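PDB 3WKY: prophenoloxidase b from Marsupenaeus japonicus, which probably oxidises phenols at a type 3 dicopper centre, converting monophenols to o-diphenols and these to quinones once the proenzyme has been activated. Local coordinates for residues P412-P416 against R417-G421; Y208-P212 against G213-R217; H434-D437 against D438-S441. All blocks are in the same frame, centred on the assembly; numbering follows the deposited sequence.

Along the chain the order is contact 2, contact 1, contact 3, and none touches another. Contact 2 (208-217) is a turn in the copper-containing domain, in the loop between helices 193-205 and 218-239, which carry His199, His203 and His226 of the copper-oxygen cluster. Contact 1 (412-421) caps the short helix 416-419, which follows helix 391-409; its centre is about 30 Å from that of contact 2. Contact 3 (434-441) turns between strands 424-432 and 445-456, with its centre about 43 Å from contact 1 and 47 Å from contact 2. Contacts 1 and 3 both fall in the Ig-like part of the chain. All three shape short connections outside the copper pocket itself.

Contact 1 of 3, residues P412-P416 against R417-G421; sequences PPYTP and RQLSG. With NAG (2-acetamido-2-deoxy-beta-D-glucopyranose), chain E.
Thr415 and Gln418 grip each other twice at the start of helix 416-419. Thr415 N donates to Gln418 OE1 at 3.0 Å, nearly straight (165°) and on a lone pair in the carbonyl plane, while Gln418 N returns a bond to Thr415 OG1 at 3.1 Å. This is a capping box with Thr415 as N-cap. OG1 can reach that N-H because it stands between its own backbone N and carbonyl carbon (chi1 66°). OE1 also lies at the edge of the Tyr414 ring and accepts from a water, 2.7 Å away, that donates as well to Pro413 O. On the other side of the Gln418 amide, NE2 is held by Asn326 and by Leu684 O of a second subunit. Tyr414 CB packs on Leu419 CG at 3.6 Å, and its hydroxyl bonds Glu637. Leu419 N donates to Pro416 O at 3.1 Å. Farther out, one of two Arg417 conformers brings NH1 to O3 of the N-acetylglucosamine, a weak and doubtful bond. With two donors on OE1 and two acceptors for NE2, the amide's flip is settled, and one glutamine ties the helix start to the subunit interface.

Contact 2 of 3, residues Y208-P212 against G213-R217; sequences YYIEP and GDRDR
Ile210 holds CG1 anti to its backbone N (chi1 -160°) and then turns CD1 at chi2 80°, which brings the end of the chain over one face of the Arg215 guanidinium. Arg215 meets it by bending at chi2. The two side chains cross at about a right angle, with CD1 of Ile210 3.8 Å from NH1 of Arg215. CG1 follows over the same group, displaced toward its rim, and also reaches CB of Asp214 at 4.1 Å. The guanidinium is kept in place from its edge: Arg215 NH1 donates to Asp214 O at 2.8 Å, with the oxygen almost in the guanidinium plane, although the nitrogen stands above the carbonyl plane. NH2 has its charged partner in Glu122 and a further acceptor in Ser205 O.

A type II beta turn from Glu211 to Asp214 brings these residues round. Asp214 N closes it on Glu211 O at 3.1 Å in a fairly straight bond (162°). Gly213 has backbone angles at which a CB would jam against Pro212 O.

The turn lies at the protein surface, in the loop joining helices 193-205 and 218-239. Ile210 packs on Arg218 at the start of the latter, Tyr209, in one of its two conformers, leans on helix 74-89, and Tyr208 reaches helix 334-343.

Contact 3 of 3, residues H434-D437 against D438-S441; sequences HWID and DYVS
The Trp435 indole and the Tyr439 phenol ring converge across the turn, Trp435 NE1 lying near the plane of the Tyr439 ring at its edge. Trp435 NE1 and Tyr439 CE2 are 4.2 Å apart, as are Trp435 CZ2 and Tyr439 CD2. Over one face of the indole, displaced toward its rim, sit CG2 of Ile436 and a water. At the indole's edge is Ser441 OG, 3.8 Å from Trp435 NE1. One face of the Tyr439 ring is approached by the backbone N of Ser441, and the His434 ring, in one of its two conformers, has Ile436 N over its centre.

Ile436 joins the two aromatic residues. Its CG2 touches CB of Tyr439 at 3.7 Å while also lying over the indole. CG anti to the backbone N (chi1 176°) sets the Tyr439 ring beside the indole. Val671 packs against both Ile436 and Tyr439, and Phe449 of strand 445-456 meets the indole with the ring planes at about 45°.

The backbone forms a type II beta turn from Ile436 to Tyr439, closed by a weak bond from Tyr439 N to Ile436 O at 3.3 Å. The water over the indole bridges the opening of the turn, accepting from Trp435 N at 3.1 Å and donating to Tyr439 O at 2.7 Å. Within the first arm, the same His434 conformer lets NE2 donate to Asp437 OD1 at 3.3 Å, meeting the carboxylate from above its plane; with an alternate copy present, this bond is doubtful.

Asp437 and Asp438 place two carboxylates side by side in sequence at the exposed corner, where each may raise the other's proton affinity. Glu432, at the end of strand 424-432, takes Trp435 NE1 and, in one Ser441 conformer, Ser441 OG on the same oxygen, OE1, and so links the two arms of the turn.

Contact 1 of 3, residues P412-P416 against R417-G421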
loop_
_atom_site.group_PDB
_atom_site.type_symbol
_atom_site.label_atom_id
_atom_site.label_comp_id
_atom_site.label_asym_id
_atom_site.label_seq_id
_atom_site.Cartn_x
_atom_site.Cartn_y
_atom_site.Cartn_z
ATOM N N PRO A 412 -9.188 -17.709 37.945
ATOM C CA PRO A 412 -10.577 -17.722 38.425
ATOM C C PRO A 412 -10.827 -16.556 39.363
ATOM O O PRO A 412 -9.902 -16.127 40.059
ATOM C CB PRO A 412 -10.682 -19.051 39.196
ATOM C CG PRO A 412 -9.293 -19.358 39.636
ATOM C CD PRO A 412 -8.379 -18.809 38.504
ATOM N N PRO A 413 -12.061 -16.032 39.384
ATOM C CA PRO A 413 -12.384 -14.948 40.318
ATOM C C PRO A 413 -12.096 -15.394 41.747
ATOM O O PRO A 413 -12.176 -16.594 42.027
ATOM C CB PRO A 413 -13.897 -14.779 40.147
ATOM C CG PRO A 413 -14.181 -15.288 38.748
ATOM C CD PRO A 413 -13.204 -16.406 38.524
ATOM N N TYR A 414 -11.732 -14.454 42.614
ATOM C CA TYR A 414 -11.573 -14.753 44.033
ATOM C C TYR A 414 -12.872 -15.337 44.581
ATOM O O TYR A 414 -13.961 -14.851 44.263
ATOM C CB TYR A 414 -11.184 -13.492 44.810
ATOM C CG TYR A 414 -9.789 -13.003 44.474
ATOM C CD1 TYR A 414 -8.668 -13.718 44.881
ATOM C CD2 TYR A 414 -9.595 -11.824 43.765
ATOM C CE1 TYR A 414 -7.386 -13.268 44.579
ATOM C CE2 TYR A 414 -8.309 -11.374 43.443
ATOM C CZ TYR A 414 -7.221 -12.096 43.856
ATOM O OH TYR A 414 -5.957 -11.645 43.542
ATOM N N THR A 415 -12.754 -16.397 45.380
ATOM C CA THR A 415 -13.933 -17.034 45.999
ATOM C C THR A 415 -14.464 -16.175 47.143
ATOM O O THR A 415 -13.773 -15.262 47.602
ATOM C CB THR A 415 -13.581 -18.426 46.550
ATOM O OG1 THR A 415 -12.655 -18.289 47.636
ATOM C CG2 THR A 415 -12.974 -19.299 45.448
ATOM N N PRO A 416 -15.701 -16.450 47.611
ATOM C CA PRO A 416 -16.200 -15.709 48.776
ATOM C C PRO A 416 -15.232 -15.785 49.953
ATOM O O PRO A 416 -14.979 -14.774 50.612
ATOM C CB PRO A 416 -17.507 -16.436 49.106
ATOM C CG PRO A 416 -17.997 -16.903 47.760
ATOM C CD PRO A 416 -16.760 -17.261 46.975
ATOM N N ARG A 417 -14.673 -16.959 50.197
ATOM C CA ARG A 417 -13.736 -17.139 51.302
ATOM C C ARG A 417 -12.471 -16.308 51.099
ATOM O O ARG A 417 -11.913 -15.767 52.054
ATOM C CB ARG A 417 -13.375 -18.617 51.461
ATOM C CG ARG A 417 -12.502 -18.917 52.670
ATOM C CD ARG A 417 -13.233 -18.575 53.969
ATOM N NE ARG A 417 -12.372 -18.709 55.142
ATOM C CZ ARG A 417 -11.707 -17.703 55.706
ATOM N NH1 ARG A 417 -10.947 -17.926 56.768
ATOM N NH2 ARG A 417 -11.797 -16.475 55.206
ATOM N N GLN A 418 -12.008 -16.206 49.850
ATOM C CA GLN A 418 -10.807 -15.426 49.570
ATOM C C GLN A 418 -11.018 -13.925 49.750
ATOM O O GLN A 418 -10.045 -13.168 49.826
ATOM C CB GLN A 418 -10.273 -15.712 48.145
ATOM C CG GLN A 418 -9.590 -17.066 47.999
ATOM C CD GLN A 418 -9.122 -17.302 46.578
ATOM O OE1 GLN A 418 -9.879 -17.097 45.633
ATOM N NE2 GLN A 418 -7.882 -17.738 46.423
ATOM N N LEU A 419 -12.279 -13.490 49.816
ATOM C CA LEU A 419 -12.589 -12.063 49.929
ATOM C C LEU A 419 -13.214 -11.707 51.284
ATOM O O LEU A 419 -13.376 -10.535 51.602
ATOM C CB LEU A 419 -13.557 -11.616 48.834
ATOM C CG LEU A 419 -13.022 -11.699 47.401
ATOM C CD1 LEU A 419 -14.137 -11.345 46.424
ATOM C CD2 LEU A 419 -11.841 -10.754 47.241
ATOM N N SER A 420 -13.571 -12.727 52.047
ATOM C CA SER A 420 -14.272 -12.501 53.312
ATOM C C SER A 420 -13.328 -11.959 54.387
ATOM O O SER A 420 -12.116 -12.143 54.329
ATOM C CB SER A 420 -14.944 -13.786 53.793
ATOM O OG SER A 420 -13.976 -14.771 54.107
ATOM N N GLY A 421 -13.901 -11.261 55.366
ATOM C CA GLY A 421 -13.102 -10.678 56.435
ATOM C C GLY A 421 -13.932 -10.466 57.692
ATOM O O GLY A 421 -15.150 -10.323 57.609
HETATM C C1 NAG E . -12.068 -14.342 61.396
HETATM C C2 NAG E . -11.938 -15.196 60.121
HETATM C C3 NAG E . -11.253 -16.560 60.279
HETATM C C4 NAG E . -10.379 -16.698 61.519
HETATM C C5 NAG E . -11.096 -16.083 62.702
HETATM C C6 NAG E . -10.319 -16.319 63.994
HETATM C C7 NAG E . -13.843 -14.693 58.644
HETATM C C8 NAG E . -15.278 -14.318 58.875
HETATM N N2 NAG E . -13.267 -15.449 59.580
HETATM O O3 NAG E . -10.454 -16.799 59.141
HETATM O O4 NAG E . -10.118 -18.059 61.783
HETATM O O5 NAG E . -11.190 -14.706 62.444
HETATM O O6 NAG E . -8.998 -15.847 63.836
HETATM O O7 NAG E . -13.271 -14.304 57.625
HETATM O O HOH W 1 -10.034 -18.163 43.137
#

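Contact 2 of 3, residues Y208-P212 against G213-R217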
loop_
_atom_site.group_PDB
_atom_site.type_symbol
_atom_site.label_atom_id
_atom_site.label_comp_id
_atom_site.label_asym_id
_atom_site.label_seq_id
_atom_site.Cartn_x
_atom_site.Cartn_y
_atom_site.Cartn_z
ATOM N N TYR A 208 16.969 -7.217 36.567
ATOM C CA TYR A 208 16.577 -8.488 36.003
ATOM C C TYR A 208 17.735 -9.479 35.989
ATOM O O TYR A 208 17.526 -10.692 35.816
ATOM C CB TYR A 208 16.009 -8.274 34.598
ATOM C CG TYR A 208 16.984 -7.641 33.627
ATOM C CD1 TYR A 208 17.883 -8.421 32.922
ATOM C CD2 TYR A 208 16.982 -6.264 33.398
ATOM C CE1 TYR A 208 18.769 -7.858 32.020
ATOM C CE2 TYR A 208 17.870 -5.688 32.491
ATOM C CZ TYR A 208 18.758 -6.493 31.815
ATOM O OH TYR A 208 19.650 -5.950 30.905
ATOM N N TYR A 209 18.949 -8.971 36.196
ATOM C CA TYR A 209 20.117 -9.848 36.187
ATOM C C TYR A 209 20.498 -10.331 37.595
ATOM O O TYR A 209 21.506 -11.021 37.772
ATOM C CB TYR A 209 21.298 -9.167 35.473
ATOM C CG TYR A 209 21.444 -7.698 35.812
ATOM C CD1 TYR A 209 20.698 -6.721 35.148
ATOM C CD2 TYR A 209 22.320 -7.287 36.806
ATOM C CE1 TYR A 209 20.831 -5.377 35.470
ATOM C CE2 TYR A 209 22.464 -5.956 37.128
ATOM C CZ TYR A 209 21.724 -5.004 36.462
ATOM O OH TYR A 209 21.871 -3.680 36.805
ATOM N N ILE A 210 19.682 -9.981 38.587
ATOM C CA ILE A 210 19.952 -10.402 39.962
ATOM C C ILE A 210 20.065 -11.923 40.057
ATOM O O ILE A 210 19.408 -12.655 39.311
ATOM C CB ILE A 210 18.860 -9.890 40.936
ATOM C CG1 ILE A 210 19.365 -9.891 42.387
ATOM C CG2 ILE A 210 17.567 -10.707 40.814
ATOM C CD1 ILE A 210 20.247 -8.695 42.720
ATOM N N GLU A 211 20.917 -12.423 40.945
ATOM C CA GLU A 211 20.978 -13.862 41.180
ATOM C C GLU A 211 19.598 -14.342 41.610
ATOM O O GLU A 211 19.027 -13.804 42.560
ATOM C CB GLU A 211 22.012 -14.197 42.258
ATOM C CG GLU A 211 23.172 -15.052 41.759
ATOM C CD GLU A 211 22.789 -16.507 41.552
ATOM O OE1 GLU A 211 22.240 -17.123 42.489
ATOM O OE2 GLU A 211 23.043 -17.033 40.451
ATOM N N PRO A 212 19.049 -15.343 40.904
ATOM C CA PRO A 212 17.692 -15.830 41.175
ATOM C C PRO A 212 17.538 -16.315 42.612
ATOM O O PRO A 212 18.329 -17.146 43.058
ATOM C CB PRO A 212 17.528 -16.998 40.194
ATOM C CG PRO A 212 18.906 -17.282 39.656
ATOM C CD PRO A 212 19.654 -15.997 39.733
ATOM N N GLY A 213 16.543 -15.794 43.321
ATOM C CA GLY A 213 16.354 -16.147 44.719
ATOM C C GLY A 213 16.649 -14.991 45.656
ATOM O O GLY A 213 16.080 -14.897 46.747
ATOM N N ASP A 214 17.535 -14.094 45.234
ATOM C CA ASP A 214 17.895 -12.956 46.073
ATOM C C ASP A 214 16.835 -11.855 46.084
ATOM O O ASP A 214 16.976 -10.850 46.784
ATOM C CB ASP A 214 19.266 -12.419 45.676
ATOM C CG ASP A 214 20.380 -13.387 46.026
ATOM O OD1 ASP A 214 20.063 -14.499 46.511
ATOM O OD2 ASP A 214 21.560 -13.041 45.812
ATOM N N ARG A 215 15.776 -12.052 45.304
ATOM C CA ARG A 215 14.565 -11.249 45.440
ATOM C C ARG A 215 13.361 -12.183 45.579
ATOM O O ARG A 215 13.410 -13.347 45.172
ATOM C CB ARG A 215 14.384 -10.300 44.248
ATOM C CG ARG A 215 15.453 -9.208 44.122
ATOM C CD ARG A 215 15.437 -8.223 45.296
ATOM N NE ARG A 215 16.431 -7.166 45.120
ATOM C CZ ARG A 215 17.719 -7.302 45.420
ATOM N NH1 ARG A 215 18.163 -8.449 45.921
ATOM N NH2 ARG A 215 18.565 -6.299 45.224
ATOM N N ASP A 216 12.291 -11.683 46.178
ATOM C CA ASP A 216 11.066 -12.452 46.293
ATOM C C ASP A 216 10.070 -11.852 45.304
ATOM O O ASP A 216 9.803 -10.647 45.365
ATOM C CB ASP A 216 10.530 -12.338 47.736
ATOM C CG ASP A 216 9.272 -13.163 47.978
ATOM O OD1 ASP A 216 9.206 -14.325 47.527
ATOM O OD2 ASP A 216 8.345 -12.656 48.652
ATOM N N ARG A 217 9.547 -12.675 44.390
ATOM C CA ARG A 217 8.470 -12.249 43.485
ATOM C C ARG A 217 8.861 -11.029 42.651
ATOM O O ARG A 217 8.060 -10.104 42.455
ATOM C CB ARG A 217 7.176 -12.005 44.282
ATOM C CG ARG A 217 6.686 -13.292 44.953
ATOM C CD ARG A 217 5.718 -13.039 46.111
ATOM N NE ARG A 217 4.464 -12.447 45.656
ATOM C CZ ARG A 217 3.446 -12.133 46.456
ATOM N NH1 ARG A 217 3.520 -12.350 47.773
ATOM N NH2 ARG A 217 2.353 -11.591 45.938
#

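Contact 3 of 3, residues H434-D437 against D438-S441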
loop_
_atom_site.group_PDB
_atom_site.type_symbol
_atom_site.label_atom_id
_atom_site.label_comp_id
_atom_site.label_asym_id
_atom_site.label_seq_id
_atom_site.Cartn_x
_atom_site.Cartn_y
_atom_site.Cartn_z
ATOM N N HIS A 434 -4.144 21.918 55.880
ATOM C CA HIS A 434 -3.964 23.352 55.662
ATOM C C HIS A 434 -2.744 23.609 54.792
ATOM O O HIS A 434 -1.671 23.065 55.049
ATOM C CB HIS A 434 -3.790 24.087 56.997
ATOM C CG HIS A 434 -3.299 25.496 56.848
ATOM N ND1 HIS A 434 -1.959 25.820 56.837
ATOM C CD2 HIS A 434 -3.969 26.662 56.696
ATOM C CE1 HIS A 434 -1.824 27.125 56.683
ATOM N NE2 HIS A 434 -3.029 27.661 56.598
ATOM N N TRP A 435 -2.901 24.437 53.766
ATOM C CA TRP A 435 -1.777 24.761 52.897
ATOM C C TRP A 435 -1.739 26.230 52.489
ATOM O O TRP A 435 -0.707 26.729 52.039
ATOM C CB TRP A 435 -1.740 23.843 51.663
ATOM C CG TRP A 435 -2.952 23.926 50.778
ATOM C CD1 TRP A 435 -4.082 23.164 50.858
ATOM C CD2 TRP A 435 -3.135 24.801 49.661
ATOM N NE1 TRP A 435 -4.960 23.518 49.860
ATOM C CE2 TRP A 435 -4.402 24.523 49.114
ATOM C CE3 TRP A 435 -2.347 25.796 49.068
ATOM C CZ2 TRP A 435 -4.905 25.209 48.009
ATOM C CZ3 TRP A 435 -2.849 26.477 47.977
ATOM C CH2 TRP A 435 -4.113 26.180 47.457
ATOM N N ILE A 436 -2.861 26.924 52.640
ATOM C CA ILE A 436 -2.882 28.358 52.376
ATOM C C ILE A 436 -3.808 29.075 53.364
ATOM O O ILE A 436 -4.923 28.618 53.627
ATOM C CB ILE A 436 -3.252 28.682 50.902
ATOM C CG1 ILE A 436 -2.992 30.160 50.600
ATOM C CG2 ILE A 436 -4.697 28.287 50.583
ATOM C CD1 ILE A 436 -3.333 30.575 49.177
ATOM N N ASP A 437 -3.327 30.177 53.934
ATOM C CA ASP A 437 -4.110 30.923 54.913
ATOM C C ASP A 437 -5.463 31.338 54.342
ATOM O O ASP A 437 -5.553 31.649 53.153
ATOM C CB ASP A 437 -3.338 32.161 55.383
ATOM C CG ASP A 437 -2.242 31.824 56.374
ATOM O OD1 ASP A 437 -2.403 30.836 57.121
ATOM O OD2 ASP A 437 -1.223 32.548 56.410
ATOM N N ASP A 438 -6.493 31.269 55.193
ATOM C CA ASP A 438 -7.853 31.709 54.861
ATOM C C ASP A 438 -8.601 30.786 53.902
ATOM O O ASP A 438 -9.620 31.163 53.315
ATOM C CB ASP A 438 -7.855 33.147 54.337
ATOM C CG ASP A 438 -7.416 34.143 55.385
ATOM O OD1 ASP A 438 -7.882 34.027 56.539
ATOM O OD2 ASP A 438 -6.600 35.032 55.058
ATOM N N TYR A 439 -8.109 29.564 53.751
ATOM C CA TYR A 439 -8.834 28.579 52.958
ATOM C C TYR A 439 -8.815 27.258 53.693
ATOM O O TYR A 439 -7.758 26.806 54.140
ATOM C CB TYR A 439 -8.236 28.415 51.555
ATOM C CG TYR A 439 -8.904 27.326 50.734
ATOM C CD1 TYR A 439 -10.185 27.499 50.227
ATOM C CD2 TYR A 439 -8.248 26.130 50.460
ATOM C CE1 TYR A 439 -10.804 26.505 49.478
ATOM C CE2 TYR A 439 -8.856 25.132 49.716
ATOM C CZ TYR A 439 -10.129 25.326 49.226
ATOM O OH TYR A 439 -10.732 24.342 48.480
ATOM N N VAL A 440 -9.989 26.652 53.841
ATOM C CA VAL A 440 -10.078 25.288 54.341
ATOM C C VAL A 440 -10.762 24.435 53.278
ATOM O O VAL A 440 -11.902 24.703 52.887
ATOM C CB VAL A 440 -10.854 25.196 55.673
ATOM C CG1 VAL A 440 -10.976 23.737 56.114
ATOM C CG2 VAL A 440 -10.157 26.022 56.755
ATOM N N SER A 441 -10.058 23.420 52.791
ATOM C CA SER A 441 -10.599 22.546 51.758
ATOM C C SER A 441 -11.819 21.780 52.250
ATOM O O SER A 441 -11.789 21.190 53.332
ATOM C CB SER A 441 -9.532 21.553 51.291
ATOM O OG SER A 441 -8.423 22.228 50.728
HETATM O O HOH W 2 -5.669 25.586 53.028
#